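Local coordinates for protein halocarboxylic acid dehalogenase DehI (Pseudomonas putida, PDB 3BJX) that probably hydrolyses the carbon-halogen bond of alpha-halocarboxylic acids, as a Group I haloacid dehalogenase with an all-helical fold, at residues L45-L57 and A124-I136. Residues are numbered along the deposited sequence; the frame is centred on the assembly and turned at random.
Sequences LRVPWVAFGCRVL and AFNYGNPKYLLLI. With SO4 (sulfate ion), chain E.
Leu45 and Tyr132 meet where the link from helix 32-45 to helix 52-57 runs across the long helix 112-143, in the buried centre of the all-helical dehalogenase fold. Leu45 CD1 lies over one face of the Tyr132 ring, while Leu45 O accepts a 3.2 Å hydrogen bond from Lys131 NZ, which approaches from above the carbonyl plane; Glu81 pairs with the same ammonium. Arg46, with positive phi just after the helix, sends NH1 to Tyr127 OH (2.7 Å) with the phenol oxygen in the guanidinium plane, although the ring itself stands 80° from that plane. Val47 CG1 lies 3.5 Å from Gly128 CA and Trp49 CH2 packs against the same CA, so the bare glycine lets the link lie close to the helix.

Trp49 is the hub of an aromatic cluster. Its first torsion, 88°, sets the indole between backbone N and carbonyl carbon and lays it against the helix, where Phe125 CE1 sits over the middle of one face and the edge of Tyr132 meets the other, off-centre. Tyr132 OH in turn donates to Trp49 O (2.7 Å), in the carbonyl plane on a lone pair, so backbone and ring are held by one tyrosine. Ala51 CB rests almost on the Tyr132 ring normal, 3.4 Å from the centroid, on the face opposite Leu45. A sulfate, probably from the crystallisation liquor, occupies the start of helix 52-57: its O3 takes a nearly straight bond from Phe52 N (2.6 Å) and a more bent one from Trp49 NE1 (3.0 Å). Farther along, Cys54 SG touches Leu135 CD2, and Leu57 CD1 meets Ile136 CD1 at 4.0 Å.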
ATOM      1  N   LEU A  45      -2.517  17.557  17.538  1.00 16.87           N
ATOM      2  CA  LEU A  45      -3.485  16.462  17.459  1.00 17.73           C
ATOM      3  C   LEU A  45      -4.059  15.982  18.812  1.00 19.54           C
ATOM      4  O   LEU A  45      -4.996  15.188  18.818  1.00 21.11           O
ATOM      5  CB  LEU A  45      -2.937  15.300  16.604  1.00 16.04           C
ATOM      6  CG  LEU A  45      -2.516  15.661  15.168  1.00 14.49           C
ATOM      7  CD1 LEU A  45      -2.092  14.454  14.385  1.00 14.46           C
ATOM      8  CD2 LEU A  45      -3.626  16.420  14.405  1.00 14.91           C
ATOM      9  N   ARG A  46      -3.527  16.482  19.946  1.00 19.97           N
ATOM     10  CA  ARG A  46      -3.968  16.067  21.310  1.00 19.06           C
ATOM     11  C   ARG A  46      -3.827  14.552  21.464  1.00 18.87           C
ATOM     12  O   ARG A  46      -4.786  13.841  21.787  1.00 17.63           O
ATOM     13  CB  ARG A  46      -5.416  16.505  21.668  1.00 18.47           C
ATOM     14  CG  ARG A  46      -5.859  17.898  21.178  1.00 18.95           C
ATOM     15  CD  ARG A  46      -7.389  18.025  21.147  1.00 18.74           C
ATOM     16  NE  ARG A  46      -7.908  18.134  22.501  1.00 21.93           N
ATOM     17  CZ  ARG A  46      -8.764  17.288  23.086  1.00 24.46           C
ATOM     18  NH1 ARG A  46      -9.276  16.239  22.433  1.00 23.30           N
ATOM     19  NH2 ARG A  46      -9.132  17.514  24.346  1.00 25.09           N
ATOM     20  N   VAL A  47      -2.608  14.076  21.213  1.00 18.33           N
ATOM     21  CA  VAL A  47      -2.270  12.658  21.268  1.00 16.59           C
ATOM     22  C   VAL A  47      -0.926  12.481  21.979  1.00 16.55           C
ATOM     23  O   VAL A  47      -0.054  13.353  21.895  1.00 17.27           O
ATOM     24  CB  VAL A  47      -2.206  12.016  19.837  1.00 16.07           C
ATOM     25  CG1 VAL A  47      -3.598  11.945  19.191  1.00 14.27           C
ATOM     26  CG2 VAL A  47      -1.225  12.746  18.932  1.00 14.55           C
ATOM     27  N   PRO A  48      -0.747  11.355  22.684  1.00 15.74           N
ATOM     28  CA  PRO A  48       0.472  11.102  23.426  1.00 15.03           C
ATOM     29  C   PRO A  48       1.525  10.249  22.677  1.00 16.05           C
ATOM     30  O   PRO A  48       2.426   9.673  23.307  1.00 17.88           O
ATOM     31  CB  PRO A  48      -0.048  10.361  24.673  1.00 12.99           C
ATOM     32  CG  PRO A  48      -1.379   9.786  24.285  1.00 12.43           C
ATOM     33  CD  PRO A  48      -1.724  10.274  22.901  1.00 15.21           C
ATOM     34  N   TRP A  49       1.408  10.147  21.363  1.00 15.97           N
ATOM     35  CA  TRP A  49       2.412   9.457  20.562  1.00 15.62           C
ATOM     36  C   TRP A  49       2.523  10.107  19.183  1.00 16.38           C
ATOM     37  O   TRP A  49       1.596  10.788  18.722  1.00 18.31           O
ATOM     38  CB  TRP A  49       2.123   7.939  20.463  1.00 13.30           C
ATOM     39  CG  TRP A  49       1.222   7.503  19.333  1.00 13.67           C
ATOM     40  CD1 TRP A  49       1.593   6.830  18.194  1.00 13.85           C
ATOM     41  CD2 TRP A  49      -0.201   7.696  19.228  1.00 14.26           C
ATOM     42  NE1 TRP A  49       0.496   6.598  17.391  1.00 13.48           N
ATOM     43  CE2 TRP A  49      -0.617   7.120  17.999  1.00 14.25           C
ATOM     44  CE3 TRP A  49      -1.167   8.299  20.050  1.00 13.75           C
ATOM     45  CZ2 TRP A  49      -1.968   7.125  17.576  1.00 14.47           C
ATOM     46  CZ3 TRP A  49      -2.520   8.308  19.612  1.00 13.67           C
ATOM     47  CH2 TRP A  49      -2.891   7.732  18.388  1.00 13.04           C
ATOM     48  N   VAL A  50       3.669   9.904  18.549  1.00 16.19           N
ATOM     49  CA  VAL A  50       3.867  10.219  17.139  1.00 15.53           C
ATOM     50  C   VAL A  50       3.662   8.926  16.357  1.00 16.68           C
ATOM     51  O   VAL A  50       4.294   7.909  16.675  1.00 17.77           O
ATOM     52  CB  VAL A  50       5.279  10.842  16.872  1.00 14.56           C
ATOM     53  CG1 VAL A  50       5.576  10.889  15.401  1.00 13.86           C
ATOM     54  CG2 VAL A  50       5.348  12.263  17.450  1.00 12.88           C
ATOM     55  N   ALA A  51       2.751   8.967  15.374  1.00 14.97           N
ATOM     56  CA  ALA A  51       2.360   7.792  14.616  1.00 15.69           C
ATOM     57  C   ALA A  51       3.584   7.125  14.024  1.00 16.54           C
ATOM     58  O   ALA A  51       4.499   7.822  13.561  1.00 18.37           O
ATOM     59  CB  ALA A  51       1.400   8.149  13.527  1.00 13.52           C
ATOM     60  N   PHE A  52       3.607   5.792  14.089  1.00 15.34           N
ATOM     61  CA  PHE A  52       4.579   4.962  13.381  1.00 17.34           C
ATOM     62  C   PHE A  52       4.828   5.502  11.948  1.00 18.66           C
ATOM     63  O   PHE A  52       5.976   5.626  11.512  1.00 20.36           O
ATOM     64  CB  PHE A  52       4.053   3.501  13.363  1.00 16.08           C
ATOM     65  CG  PHE A  52       5.004   2.471  12.757  1.00 14.60           C
ATOM     66  CD1 PHE A  52       6.379   2.662  12.731  1.00 12.01           C
ATOM     67  CD2 PHE A  52       4.488   1.259  12.262  1.00 14.40           C
ATOM     68  CE1 PHE A  52       7.223   1.685  12.183  1.00 12.65           C
ATOM     69  CE2 PHE A  52       5.319   0.275  11.737  1.00 12.82           C
ATOM     70  CZ  PHE A  52       6.689   0.487  11.698  1.00 13.60           C
ATOM     71  N   GLY A  53       3.755   5.844  11.234  1.00 19.54           N
ATOM     72  CA  GLY A  53       3.858   6.362   9.878  1.00 19.40           C
ATOM     73  C   GLY A  53       4.658   7.644   9.782  1.00 20.79           C
ATOM     74  O   GLY A  53       5.429   7.841   8.837  1.00 20.71           O
ATOM     75  N   CYS A  54       4.467   8.530  10.754  1.00 20.96           N
ATOM     76  CA  CYS A  54       5.264   9.766  10.815  1.00 20.31           C
ATOM     77  C   CYS A  54       6.729   9.488  11.112  1.00 20.17           C
ATOM     78  O   CYS A  54       7.595  10.102  10.511  1.00 22.72           O
ATOM     79  CB  CYS A  54       4.703  10.722  11.846  1.00 18.71           C
ATOM     80  SG  CYS A  54       3.163  11.405  11.308  1.00 16.71           S
ATOM     81  N   ARG A  55       6.989   8.557  12.027  1.00 18.09           N
ATOM     82  CA  ARG A  55       8.350   8.194  12.412  1.00 17.42           C
ATOM     83  C   ARG A  55       9.155   7.596  11.254  1.00 18.12           C
ATOM     84  O   ARG A  55      10.388   7.777  11.187  1.00 18.41           O
ATOM     85  CB  ARG A  55       8.349   7.244  13.626  1.00 15.73           C
ATOM     86  CG  ARG A  55       7.501   7.766  14.789  1.00 14.81           C
ATOM     87  CD  ARG A  55       7.823   7.070  16.100  1.00 14.76           C
ATOM     88  NE  ARG A  55       7.653   5.611  16.088  1.00 11.12           N
ATOM     89  CZ  ARG A  55       6.599   4.956  16.579  1.00 12.02           C
ATOM     90  NH1 ARG A  55       5.563   5.609  17.090  1.00 10.43           N
ATOM     91  NH2 ARG A  55       6.570   3.617  16.537  1.00 11.49           N
ATOM     92  N   VAL A  56       8.463   6.887  10.360  1.00 15.30           N
ATOM     93  CA  VAL A  56       9.063   6.417   9.117  1.00 15.78           C
ATOM     94  C   VAL A  56       9.321   7.562   8.130  1.00 16.60           C
ATOM     95  O   VAL A  56      10.346   7.568   7.449  1.00 16.39           O
ATOM     96  CB  VAL A  56       8.214   5.289   8.459  1.00 13.81           C
ATOM     97  CG1 VAL A  56       8.770   4.908   7.094  1.00 12.09           C
ATOM     98  CG2 VAL A  56       8.155   4.059   9.404  1.00 12.01           C
ATOM     99  N   LEU A  57       8.394   8.520   8.080  1.00 18.43           N
ATOM    100  CA  LEU A  57       8.471   9.694   7.190  1.00 18.92           C
ATOM    101  C   LEU A  57       9.577  10.616   7.633  1.00 18.65           C
ATOM    102  O   LEU A  57      10.197  11.290   6.813  1.00 19.02           O
ATOM    103  CB  LEU A  57       7.156  10.487   7.199  1.00 17.33           C
ATOM    104  CG  LEU A  57       5.901   9.838   6.626  1.00 18.22           C
ATOM    105  CD1 LEU A  57       4.658  10.753   6.853  1.00 18.61           C
ATOM    106  CD2 LEU A  57       6.086   9.470   5.135  1.00 18.16           C
ATOM    107  N   ALA A 124      -6.677   6.385  24.093  1.00 12.51           N
ATOM    108  CA  ALA A 124      -5.775   7.369  23.508  1.00 13.72           C
ATOM    109  C   ALA A 124      -5.584   7.091  22.028  1.00 14.76           C
ATOM    110  O   ALA A 124      -5.419   8.023  21.232  1.00 18.62           O
ATOM    111  CB  ALA A 124      -4.410   7.367  24.224  1.00 14.15           C
ATOM    112  N   PHE A 125      -5.556   5.811  21.674  1.00 13.95           N
ATOM    113  CA  PHE A 125      -5.337   5.388  20.307  1.00 14.39           C
ATOM    114  C   PHE A 125      -6.587   5.506  19.485  1.00 15.25           C
ATOM    115  O   PHE A 125      -6.507   5.981  18.361  1.00 15.98           O
ATOM    116  CB  PHE A 125      -4.770   3.965  20.222  1.00 14.38           C
ATOM    117  CG  PHE A 125      -3.304   3.903  20.479  1.00 13.60           C
ATOM    118  CD1 PHE A 125      -2.415   4.293  19.512  1.00 11.56           C
ATOM    119  CD2 PHE A 125      -2.816   3.500  21.717  1.00 12.60           C
ATOM    120  CE1 PHE A 125      -1.058   4.265  19.759  1.00 12.75           C
ATOM    121  CE2 PHE A 125      -1.465   3.482  21.961  1.00 12.30           C
ATOM    122  CZ  PHE A 125      -0.586   3.872  20.994  1.00 12.41           C
ATOM    123  N   ASN A 126      -7.725   5.056  20.032  1.00 16.56           N
ATOM    124  CA  ASN A 126      -9.045   5.300  19.430  1.00 15.99           C
ATOM    125  C   ASN A 126      -9.261   6.743  19.037  1.00 16.12           C
ATOM    126  O   ASN A 126      -9.842   7.006  17.995  1.00 16.29           O
ATOM    127  CB  ASN A 126     -10.181   4.835  20.353  1.00 16.54           C
ATOM    128  CG  ASN A 126     -10.199   3.346  20.514  1.00 17.16           C
ATOM    129  OD1 ASN A 126      -9.530   2.648  19.748  1.00 18.37           O
ATOM    130  ND2 ASN A 126     -10.933   2.838  21.512  1.00 14.51           N
ATOM    131  N   TYR A 127      -8.781   7.664  19.876  1.00 16.50           N
ATOM    132  CA  TYR A 127      -8.870   9.093  19.610  1.00 16.65           C
ATOM    133  C   TYR A 127      -7.940   9.587  18.497  1.00 17.06           C
ATOM    134  O   TYR A 127      -8.366  10.351  17.634  1.00 17.53           O
ATOM    135  CB  TYR A 127      -8.636   9.921  20.887  1.00 17.82           C
ATOM    136  CG  TYR A 127      -8.735  11.397  20.626  1.00 17.45           C
ATOM    137  CD1 TYR A 127      -9.978  11.995  20.457  1.00 17.91           C
ATOM    138  CD2 TYR A 127      -7.601  12.187  20.503  1.00 18.10           C
ATOM    139  CE1 TYR A 127     -10.100  13.345  20.193  1.00 17.47           C
ATOM    140  CE2 TYR A 127      -7.706  13.562  20.226  1.00 18.52           C
ATOM    141  CZ  TYR A 127      -8.973  14.133  20.075  1.00 18.62           C
ATOM    142  OH  TYR A 127      -9.146  15.485  19.803  1.00 17.26           O
ATOM    143  N   GLY A 128      -6.669   9.187  18.531  1.00 15.76           N
ATOM    144  CA  GLY A 128      -5.726   9.711  17.563  1.00 13.94           C
ATOM    145  C   GLY A 128      -5.667   8.984  16.237  1.00 12.98           C
ATOM    146  O   GLY A 128      -5.239   9.558  15.246  1.00 13.04           O
ATOM    147  N   ASN A 129      -6.089   7.722  16.226  1.00 12.70           N
ATOM    148  CA  ASN A 129      -5.900   6.827  15.082  1.00 12.14           C
ATOM    149  C   ASN A 129      -6.582   7.373  13.835  1.00 10.80           C
ATOM    150  O   ASN A 129      -5.913   7.549  12.820  1.00  8.47           O
ATOM    151  CB  ASN A 129      -6.312   5.367  15.412  1.00 12.44           C
ATOM    152  CG  ASN A 129      -5.137   4.501  15.878  1.00 13.07           C
ATOM    153  OD1 ASN A 129      -3.978   4.918  15.805  1.00 15.04           O
ATOM    154  ND2 ASN A 129      -5.431   3.289  16.348  1.00 10.59           N
ATOM    155  N   PRO A 130      -7.898   7.698  13.926  1.00 10.98           N
ATOM    156  CA  PRO A 130      -8.614   8.380  12.826  1.00 10.46           C
ATOM    157  C   PRO A 130      -8.013   9.753  12.461  1.00 11.74           C
ATOM    158  O   PRO A 130      -8.001  10.140  11.269  1.00 10.17           O
ATOM    159  CB  PRO A 130     -10.045   8.551  13.367  1.00 10.24           C
ATOM    160  CG  PRO A 130      -9.952   8.357  14.861  1.00  9.79           C
ATOM    161  CD  PRO A 130      -8.786   7.424  15.077  1.00  9.22           C
ATOM    162  N   LYS A 131      -7.504  10.482  13.456  1.00 12.41           N
ATOM    163  CA  LYS A 131      -6.863  11.793  13.150  1.00 14.34           C
ATOM    164  C   LYS A 131      -5.640  11.601  12.258  1.00 14.60           C
ATOM    165  O   LYS A 131      -5.489  12.287  11.236  1.00 15.78           O
ATOM    166  CB  LYS A 131      -6.506  12.572  14.416  1.00 13.90           C
ATOM    167  CG  LYS A 131      -7.695  12.791  15.319  1.00 14.66           C
ATOM    168  CD  LYS A 131      -7.421  13.756  16.426  1.00 15.49           C
ATOM    169  CE  LYS A 131      -7.668  15.180  15.975  1.00 17.76           C
ATOM    170  NZ  LYS A 131      -7.525  16.136  17.135  1.00 19.85           N
ATOM    171  N   TYR A 132      -4.800  10.631  12.619  1.00 13.12           N
ATOM    172  CA  TYR A 132      -3.652  10.269  11.805  1.00 13.26           C
ATOM    173  C   TYR A 132      -4.008   9.750  10.427  1.00 12.92           C
ATOM    174  O   TYR A 132      -3.274   9.972   9.485  1.00 16.20           O
ATOM    175  CB  TYR A 132      -2.767   9.246  12.516  1.00 11.21           C
ATOM    176  CG  TYR A 132      -1.821   9.870  13.480  1.00 10.77           C
ATOM    177  CD1 TYR A 132      -0.836  10.758  13.039  1.00 10.88           C
ATOM    178  CD2 TYR A 132      -1.896   9.574  14.854  1.00  9.81           C
ATOM    179  CE1 TYR A 132       0.049  11.352  13.952  1.00 11.40           C
ATOM    180  CE2 TYR A 132      -1.016  10.138  15.752  1.00 10.22           C
ATOM    181  CZ  TYR A 132      -0.054  11.037  15.303  1.00 10.47           C
ATOM    182  OH  TYR A 132       0.821  11.577  16.205  1.00  9.71           O
ATOM    183  N   LEU A 133      -5.110   9.029  10.311  1.00 13.66           N
ATOM    184  CA  LEU A 133      -5.608   8.609   8.996  1.00 14.38           C
ATOM    185  C   LEU A 133      -5.888   9.801   8.063  1.00 14.35           C
ATOM    186  O   LEU A 133      -5.721   9.680   6.857  1.00 16.27           O
ATOM    187  CB  LEU A 133      -6.858   7.717   9.136  1.00 12.46           C
ATOM    188  CG  LEU A 133      -7.510   7.122   7.886  1.00 13.07           C
ATOM    189  CD1 LEU A 133      -6.497   6.330   7.000  1.00 12.28           C
ATOM    190  CD2 LEU A 133      -8.740   6.252   8.253  1.00 12.73           C
ATOM    191  N   LEU A 134      -6.297  10.937   8.619  1.00 14.83           N
ATOM    192  CA  LEU A 134      -6.536  12.152   7.830  1.00 16.07           C
ATOM    193  C   LEU A 134      -5.239  12.807   7.412  1.00 17.36           C
ATOM    194  O   LEU A 134      -5.059  13.133   6.240  1.00 19.33           O
ATOM    195  CB  LEU A 134      -7.367  13.167   8.611  1.00 15.09           C
ATOM    196  CG  LEU A 134      -8.834  12.850   8.793  1.00 15.99           C
ATOM    197  CD1 LEU A 134      -9.339  13.657   9.969  1.00 16.18           C
ATOM    198  CD2 LEU A 134      -9.671  13.077   7.499  1.00 15.21           C
ATOM    199  N   LEU A 135      -4.346  13.026   8.380  1.00 18.46           N
ATOM    200  CA  LEU A 135      -3.001  13.554   8.096  1.00 17.61           C
ATOM    201  C   LEU A 135      -2.328  12.766   6.957  1.00 17.93           C
ATOM    202  O   LEU A 135      -2.024  13.335   5.917  1.00 19.05           O
ATOM    203  CB  LEU A 135      -2.120  13.581   9.356  1.00 16.31           C
ATOM    204  CG  LEU A 135      -0.631  13.925   9.157  1.00 17.18           C
ATOM    205  CD1 LEU A 135      -0.444  15.269   8.465  1.00 17.51           C
ATOM    206  CD2 LEU A 135       0.147  13.909  10.450  1.00 16.65           C
ATOM    207  N   ILE A 136      -2.139  11.463   7.154  1.00 17.21           N
ATOM    208  CA  ILE A 136      -1.513  10.573   6.175  1.00 16.43           C
ATOM    209  C   ILE A 136      -2.224  10.595   4.816  1.00 16.52           C
ATOM    210  O   ILE A 136      -1.563  10.576   3.768  1.00 16.44           O
ATOM    211  CB  ILE A 136      -1.391   9.130   6.760  1.00 17.88           C
ATOM    212  CG1 ILE A 136      -0.410   9.092   7.967  1.00 18.33           C
ATOM    213  CG2 ILE A 136      -1.089   8.086   5.700  1.00 17.29           C
ATOM    214  CD1 ILE A 136       0.867   9.874   7.817  1.00 19.36           C
TER
HETATM  215  S   SO4 E 297       0.439   4.181  14.811  1.00 25.72           S
HETATM  216  O1  SO4 E 297      -0.652   4.246  15.802  1.00 24.70           O
HETATM  217  O2  SO4 E 297       0.109   5.014  13.655  1.00 25.61           O
HETATM  218  O3  SO4 E 297       1.659   4.677  15.428  1.00 26.55           O
HETATM  219  O4  SO4 E 297       0.673   2.814  14.342  1.00 24.36           O